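Side-chain contacts in ATP phosphoribosyltransferase (Methanobacterium thermoautotrophicum, PDB 2VD3), which catalyses the condensation of ATP with 5-phosphoribose 1-diphosphate, the first step of histidine biosynthesis, and is captured with the inhibitor histidine bound: residues G206-G209 with V210-A213; V259-K262 with E263-N266; I57-F60 with V61-G64. One frame throughout, in Å; residues are numbered along the deposited sequence.

Contact 1: residues G206-G209 with V210-A213; sequences GIRG and VIDA
R208 leans along the helix toward D212, one turn further on, and its tip meets I211 CG2 as well. Its CB leaves the backbone facing away from 210-213, but the bend at chi2 (34°) swings the rest of the chain round. CG and CD then run past the OD2 side of the D212 carboxylate, each 4.1 Å from that oxygen. Next comes NE, which also makes a salt bridge to E87, so the guanidinium has two acidic partners. CZ lies beneath D212 OD1, and at the tip R208 NH2 stands 2.8 Å from D212 OD1. This oxygen sits over a face of the guanidinium, with the two flat groups turned 45° apart. No N-H points at it, and the pair is a salt bridge of charges alone. I211 CG2 meets the same nitrogen, R208 NH2, from the edge at 3.2 Å, a close approach of a methyl to a charged group. The carboxylate is in position because D212 CG lies beside its own backbone N (chi1 -65°), pointing back up the helix.

The apolar contact is made by I207 and I211: I207 CG2 reaches I211 CD1 at 4.0 Å, and both isoleucines pack on L89. I207 and V210 also lean on L22 of helix 16-25. The backbone bonds of the helix include I211 N to I207 O at 3.1 Å and D212 N to R208 O likewise at 3.1 Å, while A213 N to G209 O is weak.

The arrangement is an i to i+4 arginine-aspartate pair on an amphipathic helix, in the last turns of helix 197-212, which leads into strand 216-224 of the C-terminal antiparallel sheet.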
loop_
_atom_site.group_PDB
_atom_site.type_symbol
_atom_site.label_atom_id
_atom_site.label_comp_id
_atom_site.label_asym_id
_atom_site.label_seq_id
_atom_site.Cartn_x
_atom_site.Cartn_y
_atom_site.Cartn_z
ATOM N N GLY A 206 0.290 -34.654 11.996
ATOM C CA GLY A 206 -0.565 -33.958 11.027
ATOM C C GLY A 206 0.262 -33.288 9.955
ATOM O O GLY A 206 0.044 -33.502 8.758
ATOM N N ILE A 207 1.226 -32.484 10.398
ATOM C CA ILE A 207 2.193 -31.812 9.529
ATOM C C ILE A 207 3.076 -32.802 8.748
ATOM O O ILE A 207 3.230 -32.675 7.523
ATOM C CB ILE A 207 3.056 -30.804 10.343
ATOM C CG1 ILE A 207 2.295 -29.484 10.514
ATOM C CG2 ILE A 207 4.424 -30.584 9.692
ATOM C CD1 ILE A 207 2.877 -28.540 11.542
ATOM N N ARG A 208 3.636 -33.791 9.445
ATOM C CA ARG A 208 4.497 -34.784 8.790
ATOM C C ARG A 208 3.727 -35.477 7.672
ATOM O O ARG A 208 4.262 -35.668 6.582
ATOM C CB ARG A 208 5.080 -35.783 9.800
ATOM C CG ARG A 208 6.238 -36.669 9.290
ATOM C CD ARG A 208 7.136 -35.938 8.271
ATOM N NE ARG A 208 8.411 -36.615 8.015
ATOM C CZ ARG A 208 9.043 -36.616 6.839
ATOM N NH1 ARG A 208 10.198 -37.248 6.706
ATOM N NH2 ARG A 208 8.519 -35.997 5.789
ATOM N N GLY A 209 2.463 -35.800 7.943
ATOM C CA GLY A 209 1.531 -36.335 6.949
ATOM C C GLY A 209 1.330 -35.500 5.687
ATOM O O GLY A 209 1.237 -36.050 4.593
ATOM N N VAL A 210 1.261 -34.180 5.831
ATOM C CA VAL A 210 1.117 -33.273 4.682
ATOM C C VAL A 210 2.390 -33.245 3.834
ATOM O O VAL A 210 2.322 -33.123 2.610
ATOM C CB VAL A 210 0.728 -31.838 5.129
ATOM C CG1 VAL A 210 0.835 -30.832 3.987
ATOM C CG2 VAL A 210 -0.681 -31.836 5.694
ATOM N N ILE A 211 3.542 -33.372 4.489
ATOM C CA ILE A 211 4.830 -33.351 3.802
ATOM C C ILE A 211 5.048 -34.607 2.973
ATOM O O ILE A 211 5.635 -34.550 1.889
ATOM C CB ILE A 211 5.999 -33.173 4.800
ATOM C CG1 ILE A 211 6.034 -31.731 5.313
ATOM C CG2 ILE A 211 7.335 -33.514 4.147
ATOM C CD1 ILE A 211 6.779 -31.606 6.586
ATOM N N ASP A 212 4.579 -35.742 3.482
ATOM C CA ASP A 212 4.710 -36.999 2.759
ATOM C C ASP A 212 3.708 -37.100 1.618
ATOM O O ASP A 212 3.827 -37.978 0.758
ATOM C CB ASP A 212 4.564 -38.194 3.710
ATOM C CG ASP A 212 5.679 -38.265 4.746
ATOM O OD1 ASP A 212 6.807 -37.799 4.458
ATOM O OD2 ASP A 212 5.419 -38.790 5.853
ATOM N N ALA A 213 2.722 -36.206 1.613
ATOM C CA ALA A 213 1.736 -36.162 0.528
ATOM C C ALA A 213 2.233 -35.355 -0.674
ATOM O O ALA A 213 1.618 -35.398 -1.745
ATOM C CB ALA A 213 0.391 -35.620 1.031
#

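Contact 2: residues V259-K262 with E263-N266; sequences VDEK and EVFN. With IMD (imidazole), chain F.
With E263 CG set between its backbone N and carbonyl carbon (chi1 87°) and the chain extended beyond it (chi2 -165°), the carboxylate of E263 is carried back to the backbone of D260. D260 in turn has CG opposite its backbone N (chi1 -169°), which places CG beside the carbonyl carbon, so that the acid lies toward the residues that follow. D260 thereby forms an Asx turn, OD2 accepting from K262 N at 3.1 Å from above the carboxylate plane. It lies where strand 252-260 gives way to helix 264-272, within the C-terminal domain, whose four-stranded antiparallel sheet and two helices have the beta-alpha-beta-beta-alpha-beta order of a ferredoxin-like fold.

D260 and E263 are joined twice. D260 N donates to E263 OE1 over 3.1 Å, again reaching the oxygen from above its carboxylate plane, and E263 N donates to D260 O over 2.9 Å. A second donor, V264 N, reaches the same carbonyl only weakly. The other oxygen of the D260 acid, OD1, makes a salt bridge to K216 of strand 216-224, which would help balance the nearby acid of E263.

E261 projects to the neighbouring copy, its OE1 forming a salt bridge with R286 of the second subunit. The other oxygen of the same carboxylate, E261 OE2, lies 3.6 Å from V264 CG1. R286 of that subunit also packs on V264, so this corner of the turn forms part of a subunit interface.

An imidazole, probably from the crystallisation liquor, makes a weak hydrogen bond from its N3 to K262 O. On the inner side, V259 and V264 meet at about a right angle, and V264 CG1 touches V259 CG2 at 3.6 Å and D260 O at 3.3 Å.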
loop_
_atom_site.group_PDB
_atom_site.type_symbol
_atom_site.label_atom_id
_atom_site.label_comp_id
_atom_site.label_asym_id
_atom_site.label_seq_id
_atom_site.Cartn_x
_atom_site.Cartn_y
_atom_site.Cartn_z
ATOM N N VAL A 259 0.237 -42.369 -6.986
ATOM C CA VAL A 259 1.384 -42.245 -7.886
ATOM C C VAL A 259 2.149 -40.940 -7.638
ATOM O O VAL A 259 1.556 -39.920 -7.303
ATOM C CB VAL A 259 0.999 -42.401 -9.393
ATOM C CG1 VAL A 259 -0.191 -43.344 -9.573
ATOM C CG2 VAL A 259 0.707 -41.069 -10.036
ATOM N N ASP A 260 3.467 -40.984 -7.797
ATOM C CA ASP A 260 4.283 -39.791 -7.659
ATOM C C ASP A 260 4.243 -38.925 -8.915
ATOM O O ASP A 260 4.191 -39.450 -10.023
ATOM C CB ASP A 260 5.729 -40.154 -7.334
ATOM C CG ASP A 260 6.539 -38.948 -6.922
ATOM O OD1 ASP A 260 6.367 -38.480 -5.777
ATOM O OD2 ASP A 260 7.323 -38.448 -7.748
ATOM N N GLU A 261 4.296 -37.605 -8.728
ATOM C CA GLU A 261 4.246 -36.635 -9.831
ATOM C C GLU A 261 5.342 -36.787 -10.891
ATOM O O GLU A 261 5.122 -36.436 -12.048
ATOM C CB GLU A 261 4.236 -35.204 -9.293
ATOM C CG GLU A 261 2.925 -34.811 -8.612
ATOM C CD GLU A 261 1.921 -34.162 -9.555
ATOM O OE1 GLU A 261 1.546 -33.000 -9.294
ATOM O OE2 GLU A 261 1.501 -34.803 -10.544
ATOM N N LYS A 262 6.507 -37.298 -10.491
ATOM C CA LYS A 262 7.583 -37.649 -11.425
ATOM C C LYS A 262 7.128 -38.675 -12.456
ATOM O O LYS A 262 7.648 -38.713 -13.569
ATOM C CB LYS A 262 8.802 -38.233 -10.691
ATOM C CG LYS A 262 9.494 -37.310 -9.698
ATOM C CD LYS A 262 10.365 -38.126 -8.739
ATOM C CE LYS A 262 10.448 -37.473 -7.364
ATOM N NZ LYS A 262 10.873 -38.443 -6.311
ATOM N N GLU A 263 6.172 -39.522 -12.085
ATOM C CA GLU A 263 5.806 -40.630 -12.953
ATOM C C GLU A 263 4.527 -40.423 -13.770
ATOM O O GLU A 263 4.323 -41.139 -14.747
ATOM C CB GLU A 263 5.827 -41.979 -12.189
ATOM C CG GLU A 263 4.549 -42.390 -11.435
ATOM C CD GLU A 263 4.789 -43.528 -10.421
ATOM O OE1 GLU A 263 5.118 -43.236 -9.237
ATOM O OE2 GLU A 263 4.624 -44.716 -10.803
ATOM N N VAL A 264 3.704 -39.430 -13.421
ATOM C CA VAL A 264 2.370 -39.286 -14.044
ATOM C C VAL A 264 2.335 -39.097 -15.579
ATOM O O VAL A 264 1.511 -39.719 -16.246
ATOM C CB VAL A 264 1.425 -38.266 -13.304
ATOM C CG1 VAL A 264 1.806 -38.136 -11.848
ATOM C CG2 VAL A 264 1.419 -36.899 -13.960
ATOM N N PHE A 265 3.216 -38.273 -16.139
ATOM C CA PHE A 265 3.213 -38.055 -17.595
ATOM C C PHE A 265 3.557 -39.311 -18.401
ATOM O O PHE A 265 2.846 -39.650 -19.351
ATOM C CB PHE A 265 4.117 -36.891 -18.025
ATOM C CG PHE A 265 4.083 -36.621 -19.516
ATOM C CD1 PHE A 265 2.934 -36.106 -20.123
ATOM C CD2 PHE A 265 5.197 -36.888 -20.315
ATOM C CE1 PHE A 265 2.900 -35.858 -21.503
ATOM C CE2 PHE A 265 5.169 -36.638 -21.696
ATOM C CZ PHE A 265 4.017 -36.122 -22.287
ATOM N N ASN A 266 4.642 -39.989 -18.031
ATOM C CA ASN A 266 4.996 -41.248 -18.682
ATOM C C ASN A 266 3.914 -42.314 -18.451
ATOM O O ASN A 266 3.601 -43.096 -19.354
ATOM C CB ASN A 266 6.410 -41.725 -18.280
ATOM C CG ASN A 266 6.397 -42.794 -17.193
ATOM O OD1 ASN A 266 6.119 -43.966 -17.458
ATOM N ND2 ASN A 266 6.722 -42.395 -15.969
HETATM N N1 IMD F . 10.159 -36.593 -16.960
HETATM C C2 IMD F . 9.797 -37.841 -16.589
HETATM N N3 IMD F . 9.729 -37.886 -15.238
HETATM C C4 IMD F . 10.050 -36.666 -14.756
HETATM C C5 IMD F . 10.323 -35.850 -15.843
#

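Contact 3: residues I57-F60 with V61-G64; sequences IPEF and VADG
I57 and V61 meet through their CG2 methyls, one turn apart on the buried side of helix 57-63, the connection of a beta-alpha-beta crossover from strand 47-52 to strand 68-72, two parallel neighbours of strand 5-10 in the periplasmic-binding-protein-like part of the enzyme.

The apolar contact is a single methyl pair. I57 CG2 touches V61 CG2 at 4.0 Å, and the same V61 methyl rests 3.2 Å from I57 O. Having CG2 beside its backbone N (V61 chi1 176°) turns this methyl back over the preceding turn. I57 packs on A8 and P10 of strand 5-10, and F60 on M50 and S52 of strand 47-52, with V154 of the third subunit also against F60.

The charged side is formed by two acids of like sign. E59 OE1 and D63 OD2 stand 4.1 Å apart, their carboxylate planes at 72°. E59 OE2 is hydrogen-bonded to S81. The D63 side chain lies about 4 Å from a bound magnesium ion, whose positive charge would probably ease the repulsion. V140 of the third subunit packs against both residues.

Backbone bonds close the helix: A62 N to P58 O measures 2.8 Å and D63 N to E59 O 2.9 Å. G64 then leaves helical geometry with phi 103°, a value suited to glycine, while its N still donates to F60 O at 3.1 Å.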
loop_
_atom_site.group_PDB
_atom_site.type_symbol
_atom_site.label_atom_id
_atom_site.label_comp_id
_atom_site.label_asym_id
_atom_site.label_seq_id
_atom_site.Cartn_x
_atom_site.Cartn_y
_atom_site.Cartn_z
ATOM N N ILE A 57 11.387 -15.789 15.693
ATOM C CA ILE A 57 10.862 -17.107 16.050
ATOM C C ILE A 57 11.877 -18.058 16.739
ATOM O O ILE A 57 11.522 -18.738 17.698
ATOM C CB ILE A 57 10.153 -17.773 14.851
ATOM C CG1 ILE A 57 8.944 -16.916 14.432
ATOM C CG2 ILE A 57 9.744 -19.193 15.199
ATOM C CD1 ILE A 57 8.072 -17.483 13.313
ATOM N N PRO A 58 13.131 -18.126 16.258
ATOM C CA PRO A 58 14.066 -18.956 17.018
ATOM C C PRO A 58 14.108 -18.615 18.525
ATOM O O PRO A 58 13.959 -19.509 19.355
ATOM C CB PRO A 58 15.405 -18.670 16.337
ATOM C CG PRO A 58 15.032 -18.372 14.951
ATOM C CD PRO A 58 13.768 -17.564 15.053
ATOM N N GLU A 59 14.268 -17.334 18.861
ATOM C CA GLU A 59 14.285 -16.884 20.255
ATOM C C GLU A 59 12.973 -17.104 21.027
ATOM O O GLU A 59 13.012 -17.580 22.163
ATOM C CB GLU A 59 14.732 -15.419 20.356
ATOM C CG GLU A 59 16.233 -15.227 20.098
ATOM C CD GLU A 59 17.111 -15.987 21.081
ATOM O OE1 GLU A 59 17.450 -15.419 22.137
ATOM O OE2 GLU A 59 17.479 -17.146 20.800
ATOM N N PHE A 60 11.829 -16.771 20.419
ATOM C CA PHE A 60 10.536 -17.008 21.061
ATOM C C PHE A 60 10.374 -18.473 21.452
ATOM O O PHE A 60 9.818 -18.792 22.521
ATOM C CB PHE A 60 9.354 -16.591 20.170
ATOM C CG PHE A 60 9.238 -15.102 19.941
ATOM C CD1 PHE A 60 9.914 -14.187 20.751
ATOM C CD2 PHE A 60 8.421 -14.610 18.911
ATOM C CE1 PHE A 60 9.785 -12.806 20.526
ATOM C CE2 PHE A 60 8.284 -13.243 18.692
ATOM C CZ PHE A 60 8.966 -12.339 19.495
ATOM N N VAL A 61 10.855 -19.357 20.584
ATOM C CA VAL A 61 10.789 -20.787 20.831
ATOM C C VAL A 61 11.850 -21.228 21.835
ATOM O O VAL A 61 11.581 -22.066 22.693
ATOM C CB VAL A 61 10.872 -21.600 19.507
ATOM C CG1 VAL A 61 10.909 -23.107 19.773
ATOM C CG2 VAL A 61 9.692 -21.245 18.583
ATOM N N ALA A 62 13.046 -20.652 21.754
ATOM C CA ALA A 62 14.122 -21.003 22.693
ATOM C C ALA A 62 13.732 -20.646 24.128
ATOM O O ALA A 62 14.028 -21.390 25.060
ATOM C CB ALA A 62 15.432 -20.315 22.305
ATOM N N ASP A 63 13.041 -19.517 24.275
ATOM C CA ASP A 63 12.710 -18.960 25.579
ATOM C C ASP A 63 11.422 -19.510 26.166
ATOM O O ASP A 63 11.242 -19.510 27.374
ATOM C CB ASP A 63 12.659 -17.434 25.507
ATOM C CG ASP A 63 14.045 -16.812 25.402
ATOM O OD1 ASP A 63 14.999 -17.327 26.061
ATOM O OD2 ASP A 63 14.184 -15.807 24.662
ATOM N N GLY A 64 10.532 -19.979 25.305
ATOM C CA GLY A 64 9.299 -20.593 25.749
ATOM C C GLY A 64 8.094 -19.689 25.607
ATOM O O GLY A 64 7.022 -20.006 26.122
#

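Contacts 1 and 3 each follow the last turns of one helix, with a buried apolar side and a polar one, whereas contact 2 turns a strand into a helix and combines side-chain to backbone bonds with a backbone turn bond. Their charges differ: opposite signs meet in 206-213, like signs in 57-64, and in 259-266 the acids are divided between backbone N-H groups and basic partners elsewhere. Each is partly buried. Contacts 2 and 3 also face other subunits, while no other chain of the assembly touches contact 1. Contacts 2 and 3 lie on opposite sides of the chain's centre, their centres about 40 Å apart; contact 1 is nearer the middle.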